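Local coordinates for DNA repair and telomere maintenance protein nbs1 (Schizosaccharomyces pombe, PDB 3HUF), which recognises phosphorylated partners such as Ctp1 through its FHA and BRCT domains and serves in the MRN complex that repairs DNA double-strand breaks, at residues Trp2-Glu7 against Phe107-Tyr112; Ile10-Ser15 against Gln37-Ser42; Lys41-Arg46 against Ile100-Cys105; Ala48-Leu53 against Phe68-Leu73. One frame throughout, in Å; residues are numbered along the deposited sequence.

Interaction 1: residues Trp2-Glu7 against Phe107-Tyr112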
loop_
_atom_site.group_PDB
_atom_site.type_symbol
_atom_site.label_atom_id
_atom_site.label_comp_id
_atom_site.label_asym_id
_atom_site.label_seq_id
_atom_site.Cartn_x
_atom_site.Cartn_y
_atom_site.Cartn_z
ATOM N N TRP A 2 -9.673 5.761 -4.008
ATOM C CA TRP A 2 -11.083 6.020 -3.711
ATOM C C TRP A 2 -11.944 5.151 -4.609
ATOM O O TRP A 2 -11.648 4.989 -5.790
ATOM C CB TRP A 2 -11.447 7.500 -3.947
ATOM C CG TRP A 2 -11.167 8.398 -2.771
ATOM C CD1 TRP A 2 -10.180 9.354 -2.663
ATOM C CD2 TRP A 2 -11.869 8.400 -1.530
ATOM N NE1 TRP A 2 -10.240 9.947 -1.415
ATOM C CE2 TRP A 2 -11.269 9.377 -0.706
ATOM C CE3 TRP A 2 -12.968 7.676 -1.033
ATOM C CZ2 TRP A 2 -11.730 9.647 0.594
ATOM C CZ3 TRP A 2 -13.425 7.956 0.266
ATOM C CH2 TRP A 2 -12.811 8.927 1.050
ATOM N N ILE A 3 -13.005 4.600 -4.024
ATOM C CA ILE A 3 -13.988 3.799 -4.743
ATOM C C ILE A 3 -15.379 4.265 -4.349
ATOM O O ILE A 3 -15.582 4.647 -3.199
ATOM C CB ILE A 3 -13.870 2.321 -4.377
ATOM C CG1 ILE A 3 -12.451 1.802 -4.653
ATOM C CG2 ILE A 3 -14.927 1.500 -5.115
ATOM C CD1 ILE A 3 -11.725 1.543 -3.348
ATOM N N ILE A 4 -16.319 4.281 -5.303
ATOM C CA ILE A 4 -17.744 4.472 -4.974
ATOM C C ILE A 4 -18.624 3.295 -5.411
ATOM O O ILE A 4 -18.370 2.647 -6.411
ATOM C CB ILE A 4 -18.340 5.797 -5.545
ATOM C CG1 ILE A 4 -18.226 5.841 -7.071
ATOM C CG2 ILE A 4 -17.663 6.998 -4.902
ATOM C CD1 ILE A 4 -19.057 6.922 -7.734
ATOM N N GLU A 5 -19.650 3.030 -4.627
ATOM C CA GLU A 5 -20.691 2.100 -4.993
ATOM C C GLU A 5 -21.957 2.561 -4.288
ATOM O O GLU A 5 -21.898 3.468 -3.456
ATOM C CB GLU A 5 -20.325 0.654 -4.610
ATOM C CG GLU A 5 -19.992 0.454 -3.152
ATOM C CD GLU A 5 -19.713 -1.008 -2.810
ATOM O OE1 GLU A 5 -19.630 -1.843 -3.744
ATOM O OE2 GLU A 5 -19.585 -1.324 -1.605
ATOM N N ALA A 6 -23.095 1.955 -4.622
ATOM C CA ALA A 6 -24.364 2.334 -4.004
ATOM C C ALA A 6 -25.277 1.136 -3.886
ATOM O O ALA A 6 -25.058 0.110 -4.537
ATOM C CB ALA A 6 -25.041 3.403 -4.805
ATOM N N GLU A 7 -26.292 1.276 -3.037
ATOM C CA GLU A 7 -27.361 0.296 -2.915
ATOM C C GLU A 7 -28.440 0.741 -3.885
ATOM O O GLU A 7 -28.376 1.851 -4.428
ATOM C CB GLU A 7 -27.908 0.259 -1.483
ATOM C CG GLU A 7 -28.411 -1.104 -1.036
ATOM C CD GLU A 7 -27.457 -1.791 -0.061
ATOM O OE1 GLU A 7 -27.213 -1.209 1.022
ATOM O OE2 GLU A 7 -26.972 -2.911 -0.375
ATOM N N PHE A 107 -31.246 6.089 -1.677
ATOM C CA PHE A 107 -29.994 5.329 -1.703
ATOM C C PHE A 107 -28.778 6.244 -1.785
ATOM O O PHE A 107 -28.707 7.116 -2.645
ATOM C CB PHE A 107 -29.996 4.350 -2.877
ATOM C CG PHE A 107 -31.198 3.449 -2.905
ATOM C CD1 PHE A 107 -32.250 3.701 -3.778
ATOM C CD2 PHE A 107 -31.293 2.365 -2.037
ATOM C CE1 PHE A 107 -33.370 2.880 -3.792
ATOM C CE2 PHE A 107 -32.406 1.544 -2.041
ATOM C CZ PHE A 107 -33.444 1.799 -2.922
ATOM N N THR A 108 -27.815 6.044 -0.894
ATOM C CA THR A 108 -26.619 6.892 -0.869
ATOM C C THR A 108 -25.489 6.336 -1.734
ATOM O O THR A 108 -25.356 5.114 -1.910
ATOM C CB THR A 108 -26.109 7.113 0.560
ATOM O OG1 THR A 108 -25.881 5.846 1.204
ATOM C CG2 THR A 108 -27.139 7.913 1.363
ATOM N N ILE A 109 -24.696 7.242 -2.295
ATOM C CA ILE A 109 -23.447 6.870 -2.920
ATOM C C ILE A 109 -22.431 6.698 -1.808
ATOM O O ILE A 109 -22.149 7.642 -1.065
ATOM C CB ILE A 109 -22.955 7.962 -3.867
ATOM C CG1 ILE A 109 -23.900 8.078 -5.062
ATOM C CG2 ILE A 109 -21.514 7.680 -4.342
ATOM C CD1 ILE A 109 -23.661 9.359 -5.800
ATOM N N ASN A 110 -21.894 5.491 -1.688
ATOM C CA ASN A 110 -20.939 5.179 -0.640
ATOM C C ASN A 110 -19.502 5.180 -1.168
ATOM O O ASN A 110 -19.105 4.280 -1.940
ATOM C CB ASN A 110 -21.307 3.848 0.012
ATOM C CG ASN A 110 -22.784 3.786 0.399
ATOM O OD1 ASN A 110 -23.309 4.707 1.035
ATOM N ND2 ASN A 110 -23.457 2.703 0.021
ATOM N N ALA A 111 -18.742 6.199 -0.754
ATOM C CA ALA A 111 -17.330 6.338 -1.104
ATOM C C ALA A 111 -16.470 5.833 0.050
ATOM O O ALA A 111 -16.735 6.131 1.218
ATOM C CB ALA A 111 -16.980 7.806 -1.452
ATOM N N TYR A 112 -15.483 5.009 -0.278
ATOM C CA TYR A 112 -14.577 4.465 0.711
ATOM C C TYR A 112 -13.175 4.402 0.138
ATOM O O TYR A 112 -12.975 4.236 -1.059
ATOM C CB TYR A 112 -14.996 3.092 1.236
ATOM C CG TYR A 112 -15.359 2.090 0.165
ATOM C CD1 TYR A 112 -14.420 1.137 -0.278
ATOM C CD2 TYR A 112 -16.624 2.096 -0.423
ATOM C CE1 TYR A 112 -14.738 0.208 -1.282
ATOM C CE2 TYR A 112 -16.946 1.182 -1.439
ATOM C CZ TYR A 112 -16.001 0.231 -1.851
ATOM O OH TYR A 112 -16.327 -0.679 -2.838
HETATM O O HOH W 1 -26.590 2.960 -0.935
#

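Interaction 2: residues Ile10-Ser15 against Gln37-Ser42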
loop_
_atom_site.group_PDB
_atom_site.type_symbol
_atom_site.label_atom_id
_atom_site.label_comp_id
_atom_site.label_asym_id
_atom_site.label_seq_id
_atom_site.Cartn_x
_atom_site.Cartn_y
_atom_site.Cartn_z
ATOM N N ILE A 10 -28.841 2.592 -8.452
ATOM C CA ILE A 10 -28.624 3.983 -8.845
ATOM C C ILE A 10 -27.276 4.183 -9.571
ATOM O O ILE A 10 -27.134 5.095 -10.375
ATOM C CB ILE A 10 -28.870 4.973 -7.676
ATOM C CG1 ILE A 10 -27.847 4.788 -6.555
ATOM C CG2 ILE A 10 -30.296 4.789 -7.101
ATOM C CD1 ILE A 10 -27.556 6.055 -5.753
ATOM N N LEU A 11 -26.320 3.287 -9.319
ATOM C CA LEU A 11 -25.065 3.243 -10.087
ATOM C C LEU A 11 -25.009 2.016 -10.992
ATOM O O LEU A 11 -23.931 1.503 -11.301
ATOM C CB LEU A 11 -23.849 3.280 -9.147
ATOM C CG LEU A 11 -23.461 4.639 -8.567
ATOM C CD1 LEU A 11 -22.433 4.495 -7.427
ATOM C CD2 LEU A 11 -22.924 5.540 -9.669
ATOM N N LYS A 12 -26.189 1.556 -11.411
ATOM C CA LYS A 12 -26.354 0.361 -12.248
ATOM C C LYS A 12 -25.782 -0.919 -11.654
ATOM O O LYS A 12 -25.453 -1.847 -12.389
ATOM C CB LYS A 12 -25.804 0.589 -13.661
ATOM C CG LYS A 12 -26.502 1.712 -14.410
ATOM C CD LYS A 12 -25.597 2.304 -15.490
ATOM C CE LYS A 12 -26.304 3.430 -16.226
ATOM N NZ LYS A 12 -25.441 4.645 -16.171
ATOM N N GLY A 13 -25.665 -0.979 -10.332
ATOM C CA GLY A 13 -25.109 -2.170 -9.664
ATOM C C GLY A 13 -23.596 -2.312 -9.787
ATOM O O GLY A 13 -23.027 -3.372 -9.478
ATOM N N LYS A 14 -22.947 -1.246 -10.248
ATOM C CA LYS A 14 -21.507 -1.231 -10.442
ATOM C C LYS A 14 -20.805 -0.348 -9.414
ATOM O O LYS A 14 -21.411 0.579 -8.869
ATOM C CB LYS A 14 -21.195 -0.753 -11.861
ATOM C CG LYS A 14 -21.690 -1.757 -12.883
ATOM C CD LYS A 14 -21.406 -1.359 -14.296
ATOM C CE LYS A 14 -21.313 -2.619 -15.178
ATOM N NZ LYS A 14 -22.180 -3.778 -14.717
ATOM N N SER A 15 -19.543 -0.666 -9.133
ATOM C CA SER A 15 -18.672 0.225 -8.356
ATOM C C SER A 15 -17.709 0.935 -9.291
ATOM O O SER A 15 -17.631 0.616 -10.478
ATOM C CB SER A 15 -17.917 -0.522 -7.262
ATOM O OG SER A 15 -16.998 -1.445 -7.821
ATOM N N GLN A 37 -23.039 9.064 -13.951
ATOM C CA GLN A 37 -24.488 9.046 -14.015
ATOM C C GLN A 37 -25.106 8.328 -12.819
ATOM O O GLN A 37 -24.754 7.181 -12.504
ATOM C CB GLN A 37 -24.986 8.373 -15.300
ATOM C CG GLN A 37 -26.499 8.465 -15.448
ATOM C CD GLN A 37 -27.019 7.954 -16.790
ATOM O OE1 GLN A 37 -26.597 6.909 -17.289
ATOM N NE2 GLN A 37 -27.938 8.695 -17.372
ATOM N N VAL A 38 -26.042 9.019 -12.172
ATOM C CA VAL A 38 -26.749 8.488 -11.029
ATOM C C VAL A 38 -28.215 8.767 -11.266
ATOM O O VAL A 38 -28.630 9.928 -11.259
ATOM C CB VAL A 38 -26.311 9.161 -9.710
ATOM C CG1 VAL A 38 -26.848 8.367 -8.525
ATOM C CG2 VAL A 38 -24.803 9.246 -9.620
ATOM N N ILE A 39 -28.998 7.712 -11.474
ATOM C CA ILE A 39 -30.389 7.880 -11.882
ATOM C C ILE A 39 -31.377 7.729 -10.728
ATOM O O ILE A 39 -31.478 6.659 -10.120
ATOM C CB ILE A 39 -30.765 6.914 -13.017
ATOM C CG1 ILE A 39 -29.670 6.935 -14.102
ATOM C CG2 ILE A 39 -32.151 7.268 -13.576
ATOM C CD1 ILE A 39 -29.859 5.938 -15.207
ATOM N N SER A 40 -32.079 8.826 -10.434
ATOM C CA SER A 40 -33.173 8.861 -9.461
ATOM C C SER A 40 -33.986 10.136 -9.717
ATOM O O SER A 40 -33.444 11.132 -10.203
ATOM C CB SER A 40 -32.627 8.849 -8.021
ATOM O OG SER A 40 -33.613 8.488 -7.066
ATOM N N LYS A 41 -35.272 10.099 -9.373
ATOM C CA LYS A 41 -36.192 11.226 -9.549
ATOM C C LYS A 41 -35.689 12.576 -9.043
ATOM O O LYS A 41 -35.812 13.591 -9.741
ATOM C CB LYS A 41 -37.544 10.926 -8.875
ATOM C CG LYS A 41 -38.609 10.339 -9.800
ATOM C CD LYS A 41 -39.796 11.296 -10.048
ATOM C CE LYS A 41 -40.765 10.699 -11.073
ATOM N NZ LYS A 41 -41.866 11.619 -11.514
ATOM N N SER A 42 -35.148 12.581 -7.828
ATOM C CA SER A 42 -34.860 13.830 -7.108
ATOM C C SER A 42 -33.429 14.344 -7.312
ATOM O O SER A 42 -33.047 15.377 -6.759
ATOM C CB SER A 42 -35.157 13.659 -5.611
ATOM O OG SER A 42 -34.309 12.654 -5.048
HETATM O O HOH W 2 -23.396 5.109 -13.472
#

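Interaction 3: residues Lys41-Arg46 against Ile100-Cys105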
loop_
_atom_site.group_PDB
_atom_site.type_symbol
_atom_site.label_atom_id
_atom_site.label_comp_id
_atom_site.label_asym_id
_atom_site.label_seq_id
_atom_site.Cartn_x
_atom_site.Cartn_y
_atom_site.Cartn_z
ATOM N N LYS A 41 -35.272 10.099 -9.373
ATOM C CA LYS A 41 -36.192 11.226 -9.549
ATOM C C LYS A 41 -35.689 12.576 -9.043
ATOM O O LYS A 41 -35.812 13.591 -9.741
ATOM C CB LYS A 41 -37.544 10.926 -8.875
ATOM C CG LYS A 41 -38.609 10.339 -9.800
ATOM C CD LYS A 41 -39.796 11.296 -10.048
ATOM C CE LYS A 41 -40.765 10.699 -11.073
ATOM N NZ LYS A 41 -41.866 11.619 -11.514
ATOM N N SER A 42 -35.148 12.581 -7.828
ATOM C CA SER A 42 -34.860 13.830 -7.108
ATOM C C SER A 42 -33.429 14.344 -7.312
ATOM O O SER A 42 -33.047 15.377 -6.759
ATOM C CB SER A 42 -35.157 13.659 -5.611
ATOM O OG SER A 42 -34.309 12.654 -5.048
ATOM N N ILE A 43 -32.665 13.628 -8.124
ATOM C CA ILE A 43 -31.302 14.025 -8.486
ATOM C C ILE A 43 -31.369 14.947 -9.696
ATOM O O ILE A 43 -32.013 14.615 -10.680
ATOM C CB ILE A 43 -30.452 12.786 -8.813
ATOM C CG1 ILE A 43 -30.454 11.848 -7.610
ATOM C CG2 ILE A 43 -28.995 13.176 -9.215
ATOM C CD1 ILE A 43 -29.641 10.583 -7.795
ATOM N N SER A 44 -30.734 16.113 -9.609
ATOM C CA SER A 44 -30.683 17.057 -10.728
ATOM C C SER A 44 -29.867 16.485 -11.867
ATOM O O SER A 44 -29.010 15.619 -11.645
ATOM C CB SER A 44 -30.061 18.370 -10.300
ATOM O OG SER A 44 -30.745 18.888 -9.190
ATOM N N LYS A 45 -30.138 16.978 -13.076
ATOM C CA LYS A 45 -29.425 16.568 -14.283
ATOM C C LYS A 45 -27.904 16.615 -14.130
ATOM O O LYS A 45 -27.219 15.650 -14.440
ATOM C CB LYS A 45 -29.848 17.431 -15.468
ATOM C CG LYS A 45 -31.267 17.203 -15.904
ATOM C CD LYS A 45 -31.536 17.898 -17.217
ATOM C CE LYS A 45 -32.862 18.603 -17.155
ATOM N NZ LYS A 45 -32.792 19.698 -16.152
ATOM N N ARG A 46 -27.397 17.762 -13.691
ATOM C CA ARG A 46 -26.019 17.898 -13.228
ATOM C C ARG A 46 -26.146 18.265 -11.747
ATOM O O ARG A 46 -26.620 19.364 -11.430
ATOM C CB ARG A 46 -25.295 19.015 -13.980
ATOM C CG ARG A 46 -25.080 18.773 -15.467
ATOM C CD ARG A 46 -24.417 19.984 -16.166
ATOM N NE ARG A 46 -23.084 20.323 -15.643
ATOM C CZ ARG A 46 -22.821 21.363 -14.840
ATOM N NH1 ARG A 46 -23.796 22.189 -14.453
ATOM N NH2 ARG A 46 -21.576 21.589 -14.424
ATOM N N ILE A 100 -22.881 9.695 0.634
ATOM C CA ILE A 100 -23.241 10.908 -0.093
ATOM C C ILE A 100 -24.667 10.738 -0.618
ATOM O O ILE A 100 -24.951 9.818 -1.420
ATOM C CB ILE A 100 -22.275 11.187 -1.263
ATOM C CG1 ILE A 100 -20.832 11.355 -0.759
ATOM C CG2 ILE A 100 -22.741 12.390 -2.081
ATOM C CD1 ILE A 100 -19.769 11.009 -1.769
ATOM N N GLN A 101 -25.552 11.613 -0.136
ATOM C CA GLN A 101 -26.947 11.637 -0.540
ATOM C C GLN A 101 -27.199 12.783 -1.515
ATOM O O GLN A 101 -26.978 13.948 -1.201
ATOM C CB GLN A 101 -27.873 11.780 0.680
ATOM C CG GLN A 101 -29.340 11.509 0.381
ATOM C CD GLN A 101 -30.272 11.923 1.527
ATOM O OE1 GLN A 101 -29.860 12.026 2.684
ATOM N NE2 GLN A 101 -31.536 12.146 1.200
ATOM N N LEU A 102 -27.675 12.431 -2.699
ATOM C CA LEU A 102 -28.009 13.413 -3.708
ATOM C C LEU A 102 -29.500 13.617 -3.681
ATOM O O LEU A 102 -30.274 12.666 -3.882
ATOM C CB LEU A 102 -27.566 12.936 -5.080
ATOM C CG LEU A 102 -26.098 12.534 -5.191
ATOM C CD1 LEU A 102 -25.808 12.208 -6.621
ATOM C CD2 LEU A 102 -25.164 13.656 -4.698
ATOM N N GLY A 103 -29.905 14.855 -3.413
ATOM C CA GLY A 103 -31.317 15.192 -3.407
ATOM C C GLY A 103 -32.032 14.479 -2.280
ATOM O O GLY A 103 -31.575 14.490 -1.130
ATOM N N LYS A 104 -33.157 13.858 -2.615
ATOM C CA LYS A 104 -33.894 13.045 -1.673
ATOM C C LYS A 104 -33.775 11.576 -2.051
ATOM O O LYS A 104 -34.621 10.770 -1.681
ATOM C CB LYS A 104 -35.363 13.452 -1.668
ATOM C CG LYS A 104 -35.605 14.837 -1.147
ATOM C CD LYS A 104 -36.912 15.322 -1.677
ATOM C CE LYS A 104 -37.722 15.949 -0.578
ATOM N NZ LYS A 104 -39.109 16.229 -1.058
ATOM N N CYS A 105 -32.725 11.217 -2.787
ATOM C CA CYS A 105 -32.606 9.833 -3.211
ATOM C C CYS A 105 -32.421 8.942 -1.994
ATOM O O CYS A 105 -31.523 9.177 -1.198
ATOM C CB CYS A 105 -31.477 9.646 -4.212
ATOM S SG CYS A 105 -31.260 7.932 -4.671
#

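Interaction 4: residues Ala48-Leu53 against Phe68-Leu73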
loop_
_atom_site.group_PDB
_atom_site.type_symbol
_atom_site.label_atom_id
_atom_site.label_comp_id
_atom_site.label_asym_id
_atom_site.label_seq_id
_atom_site.Cartn_x
_atom_site.Cartn_y
_atom_site.Cartn_z
ATOM N N ALA A 48 -23.862 17.223 -8.573
ATOM C CA ALA A 48 -22.717 17.452 -7.712
ATOM C C ALA A 48 -21.406 17.420 -8.495
ATOM O O ALA A 48 -21.312 16.784 -9.549
ATOM C CB ALA A 48 -22.673 16.397 -6.587
ATOM N N ARG A 49 -20.399 18.097 -7.957
ATOM C CA ARG A 49 -19.034 17.927 -8.400
ATOM C C ARG A 49 -18.233 17.269 -7.277
ATOM O O ARG A 49 -18.318 17.695 -6.135
ATOM C CB ARG A 49 -18.432 19.275 -8.778
ATOM C CG ARG A 49 -16.984 19.187 -9.219
ATOM C CD ARG A 49 -16.376 20.571 -9.454
ATOM N NE ARG A 49 -17.236 21.391 -10.314
ATOM C CZ ARG A 49 -17.219 21.380 -11.650
ATOM N NH1 ARG A 49 -16.368 20.597 -12.325
ATOM N NH2 ARG A 49 -18.065 22.165 -12.316
ATOM N N PHE A 50 -17.521 16.194 -7.603
ATOM C CA PHE A 50 -16.585 15.551 -6.702
ATOM C C PHE A 50 -15.202 15.888 -7.236
ATOM O O PHE A 50 -14.924 15.650 -8.411
ATOM C CB PHE A 50 -16.698 14.026 -6.744
ATOM C CG PHE A 50 -18.028 13.463 -6.306
ATOM C CD1 PHE A 50 -19.003 14.248 -5.686
ATOM C CD2 PHE A 50 -18.270 12.119 -6.488
ATOM C CE1 PHE A 50 -20.210 13.691 -5.295
ATOM C CE2 PHE A 50 -19.472 11.534 -6.089
ATOM C CZ PHE A 50 -20.443 12.315 -5.489
ATOM N N THR A 51 -14.348 16.438 -6.383
ATOM C CA THR A 51 -12.970 16.762 -6.736
ATOM C C THR A 51 -12.089 16.008 -5.771
ATOM O O THR A 51 -12.260 16.098 -4.557
ATOM C CB THR A 51 -12.658 18.286 -6.651
ATOM O OG1 THR A 51 -13.569 19.002 -7.487
ATOM C CG2 THR A 51 -11.239 18.585 -7.136
ATOM N N ILE A 52 -11.203 15.187 -6.314
ATOM C CA ILE A 52 -10.290 14.427 -5.487
ATOM C C ILE A 52 -8.918 15.030 -5.695
ATOM O O ILE A 52 -8.459 15.152 -6.836
ATOM C CB ILE A 52 -10.336 12.934 -5.820
ATOM C CG1 ILE A 52 -11.752 12.425 -5.511
ATOM C CG2 ILE A 52 -9.265 12.165 -5.013
ATOM C CD1 ILE A 52 -12.010 11.037 -5.962
ATOM N N LEU A 53 -8.274 15.456 -4.608
ATOM C CA LEU A 53 -6.937 16.015 -4.764
ATOM C C LEU A 53 -5.943 14.881 -4.870
ATOM O O LEU A 53 -6.180 13.781 -4.424
ATOM C CB LEU A 53 -6.556 17.015 -3.659
ATOM C CG LEU A 53 -7.487 18.205 -3.438
ATOM C CD1 LEU A 53 -6.951 19.131 -2.333
ATOM C CD2 LEU A 53 -7.754 18.982 -4.761
ATOM N N PHE A 68 -11.135 14.539 -0.537
ATOM C CA PHE A 68 -12.320 14.332 -1.361
ATOM C C PHE A 68 -13.230 15.538 -1.113
ATOM O O PHE A 68 -13.660 15.778 0.013
ATOM C CB PHE A 68 -12.982 13.019 -0.919
ATOM C CG PHE A 68 -14.000 12.450 -1.896
ATOM C CD1 PHE A 68 -13.784 11.196 -2.478
ATOM C CD2 PHE A 68 -15.183 13.139 -2.202
ATOM C CE1 PHE A 68 -14.719 10.646 -3.351
ATOM C CE2 PHE A 68 -16.133 12.584 -3.059
ATOM C CZ PHE A 68 -15.895 11.339 -3.639
ATOM N N GLU A 69 -13.529 16.295 -2.171
ATOM C CA GLU A 69 -14.373 17.480 -2.055
ATOM C C GLU A 69 -15.672 17.292 -2.814
ATOM O O GLU A 69 -15.700 16.651 -3.865
ATOM C CB GLU A 69 -13.629 18.716 -2.576
ATOM C CG GLU A 69 -12.232 18.791 -2.042
ATOM C CD GLU A 69 -11.362 19.817 -2.722
ATOM O OE1 GLU A 69 -11.701 20.275 -3.827
ATOM O OE2 GLU A 69 -10.321 20.158 -2.143
ATOM N N VAL A 70 -16.748 17.841 -2.263
ATOM C CA VAL A 70 -18.083 17.747 -2.861
ATOM C C VAL A 70 -18.663 19.155 -2.927
ATOM O O VAL A 70 -18.731 19.825 -1.917
ATOM C CB VAL A 70 -19.022 16.840 -2.012
ATOM C CG1 VAL A 70 -20.478 16.949 -2.485
ATOM C CG2 VAL A 70 -18.545 15.371 -2.042
ATOM N N LYS A 71 -19.060 19.593 -4.123
ATOM C CA LYS A 71 -19.859 20.788 -4.289
ATOM C C LYS A 71 -21.264 20.464 -4.779
ATOM O O LYS A 71 -21.448 19.639 -5.669
ATOM C CB LYS A 71 -19.212 21.743 -5.286
ATOM C CG LYS A 71 -17.965 22.431 -4.775
ATOM C CD LYS A 71 -18.036 23.911 -5.137
ATOM C CE LYS A 71 -19.372 24.518 -4.673
ATOM N NZ LYS A 71 -19.581 25.950 -5.092
ATOM N N ASP A 72 -22.255 21.130 -4.198
ATOM C CA ASP A 72 -23.611 21.018 -4.684
ATOM C C ASP A 72 -23.739 22.024 -5.820
ATOM O O ASP A 72 -23.320 23.172 -5.674
ATOM C CB ASP A 72 -24.617 21.321 -3.573
ATOM C CG ASP A 72 -26.040 21.311 -4.078
ATOM O OD1 ASP A 72 -26.633 20.214 -4.219
ATOM O OD2 ASP A 72 -26.547 22.406 -4.387
ATOM N N LEU A 73 -24.306 21.604 -6.951
ATOM C CA LEU A 73 -24.408 22.501 -8.111
ATOM C C LEU A 73 -25.765 23.217 -8.161
ATOM O O LEU A 73 -26.548 23.045 -9.107
ATOM C CB LEU A 73 -24.101 21.756 -9.431
ATOM C CG LEU A 73 -22.777 20.973 -9.540
ATOM C CD1 LEU A 73 -22.732 20.166 -10.823
ATOM C CD2 LEU A 73 -21.550 21.886 -9.441
#

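Interaction 1: residues Trp2-Glu7 against Phe107-Tyr112
E5 and N110 exchange two backbone bonds in this antiparallel strand contact: N110 N donates to E5 O over 2.7 Å, the shortest of the four that join the strands, and E5 N returns a bond to N110 O. I3 and Y112 make the second hydrogen-bonded pair, with Y112 N 2.9 Å from I3 O, and the axes of strands 2-6 and 109-112 run at 154°. Next to the E5 and N110 pair a water joins the segments: it accepts from E7 N, donates to T108 O at 2.7 Å, and receives a long bond from N110 ND2.

Packing differs on the two faces. Beside I3 and E5, the Y112 ring is turned back over its own strand pair, since CG lies between the backbone N and the carbonyl carbon (chi1 48°). I3 CB therefore sits against one ring face, 4.1 Å from the Y112 ring centroid, while E5 CG meets the ring at its edge. The phenol OH is hydrogen-bonded to D194; E5 CD comes 3.4 Å from Y112 OH without such a bond, its carboxylate turned 62° from the ring plane. Through the other face, I4 CG2 touches A111 CB at 3.6 Å and I4 CB meets I109 CG2. W2 brings its indole edge to A111 C, with NE1 bonded to C66 O.

Direct polar bonding is thus carried by the main chain, leaving a largely buried aliphatic face of I4, I109 and A111, with A6 at its margin, and a second where buried I3 joins partly exposed E5, N110 and Y112.

Interaction 2: residues Ile10-Ser15 against Gln37-Ser42
K12 NZ meets the amide of Q37 at OE1, 2.8 Å away, reaching it from 18° outside the carbonyl plane while the two side chains cross at about a right angle. The same ammonium forms a salt bridge with D31, and it gives a weak bond to a water that lies 2.7 Å from Q37 O. Q37 is satisfied at its remaining polar atoms too: NE2 donates to R27 O, and its backbone N to D31 OD1. The glutamine chain is extended, with CG opposite the backbone N (chi1 -174°), which carries the amide out to the lysine. With an alanine here, K12 NZ would probably lose its amide acceptor and R27 O its NE2 donor.

Main-chain bonding between the segments is slight: I39 N gives a weak bond to I10 O at 3.4 Å, and V38 CA approaches that same oxygen. Nearby, I10 and V38 lie side by side pointing the same way, I10 CD1 being 3.7 Å from V38 CG1.

Within 10-15, K14 N donates to L11 O at 3.1 Å, closing a type I' turn whose central residues, K12 and G13, both have positive phi. This turn, on the link between antiparallel strands 2-6 and 16-18, packs against the loop after strand 35-37, one of those at the phosphopeptide-binding end of the FHA domain, where K41 packs on the peptide backbone.

Interaction 3: residues Lys41-Arg46 against Ile100-Cys105
S42 and K104 carry the polar part of this contact. K104 N donates to S42 OG over 2.9 Å, with a bent N-H...O angle of 136°. OG reaches it because it lies between the serine's own N and carbonyl carbon (chi1 62°). C105 N is also near that oxygen, but at a poor angle; its partner is L102 O at 3.1 Å, the bond that closes a type II' turn from L102 to C105.

Steric evidence concerns G103, the second residue of that turn. Its phi is 66°, and a CB built on it would come within 2.3 Å of S42 O, so the loop passes where a side chain would clash.

Apolar contacts all start from I43. Its CG1 lies 4.0 Å from L102 CB, the two side chains crossing obliquely, and its CD1 is 4.1 Å from C105 CB. These values indicate ordinary van der Waals contact without compression.

The charged end of K104 leads away from both segments, to a salt bridge with an acidic side chain of the bound peptide. On the other segment, S44 OG and K45 N hydrogen-bond a modified side chain of that peptide, in keeping with a phosphopeptide-binding FHA surface. In the fold, the loop between strands 35-37 and 48-52 thus rests on the end of strand 97-102, where I43 also packs on V38, C105 on S40, and L102 on V25 of strand 21-26 and T79 of strand 79-81.

Interaction 4: residues Ala48-Leu53 against Phe68-Leu73
T51 O receives the shortest bond of this contact, from E69 N at 2.7 Å with an N-H...O angle of 161°. T51 N returns a bond to E69 O, and the R49 and K71 pair repeats the exchange, with K71 N 2.9 Å from R49 O. Strands 48-52 and 68-72 therefore run as regular antiparallel neighbours.

On the face of F50, I52, F68 and V70, the aromatic rings set the packing. F68 CG stands opposite its backbone N (chi1 -164°), which places the ring with one face to I52 CG1, 4.2 Å from the F68 centroid, and with CE2 and CZ against F50. There the rings cross obliquely, planes 53° apart, F68 CE2 being over one face of the F50 ring. V70 CG2 lies 3.8 Å from F50 CD1 and near the edge of the F68 ring. W2 meets F68 edge-to-face from the other sheet. A serine in place of F68 would probably leave a gap beside I52 and F50 and take from W2 one of its aromatic partners.

Through the opposite face, the E69 carboxylate oxygens touch aliphatic carbon, OE1 at T51 CB and OE2 3.5 Å from L53 CD1. E67 lies close to OE2, so like charges may raise the proton affinity of one of the pair. Just past strand 68-72, L73 CD1 lies 3.8 Å from A48 C.

Chemically, hydrocarbon and aromatic rings turn inward to the sandwich core, except at D72, whose carboxylate is bonded to T75 and T79, and partly exposed polar side chains turn outward.

From the N terminus, strand 2-6 pairs with strand 109-113, so interaction 1 closes the longest loop and encloses the other three. Interaction 2 comes first within it, joining 10-15 to 37-42; interaction 3 starts on that second segment, sharing K41 and S42, and runs on to 100-105. Interaction 4 is nested inside interaction 3 and in series with interaction 2. Interaction 1 lies in the antiparallel sheet that also holds strand 97-102, interaction 4 in the mixed sheet. The sheets meet where W2 and A111 touch F68, and I100 touches F50 and F68. Interactions 2 and 3 join the loops at the peptide-binding end, V38 packing on I43.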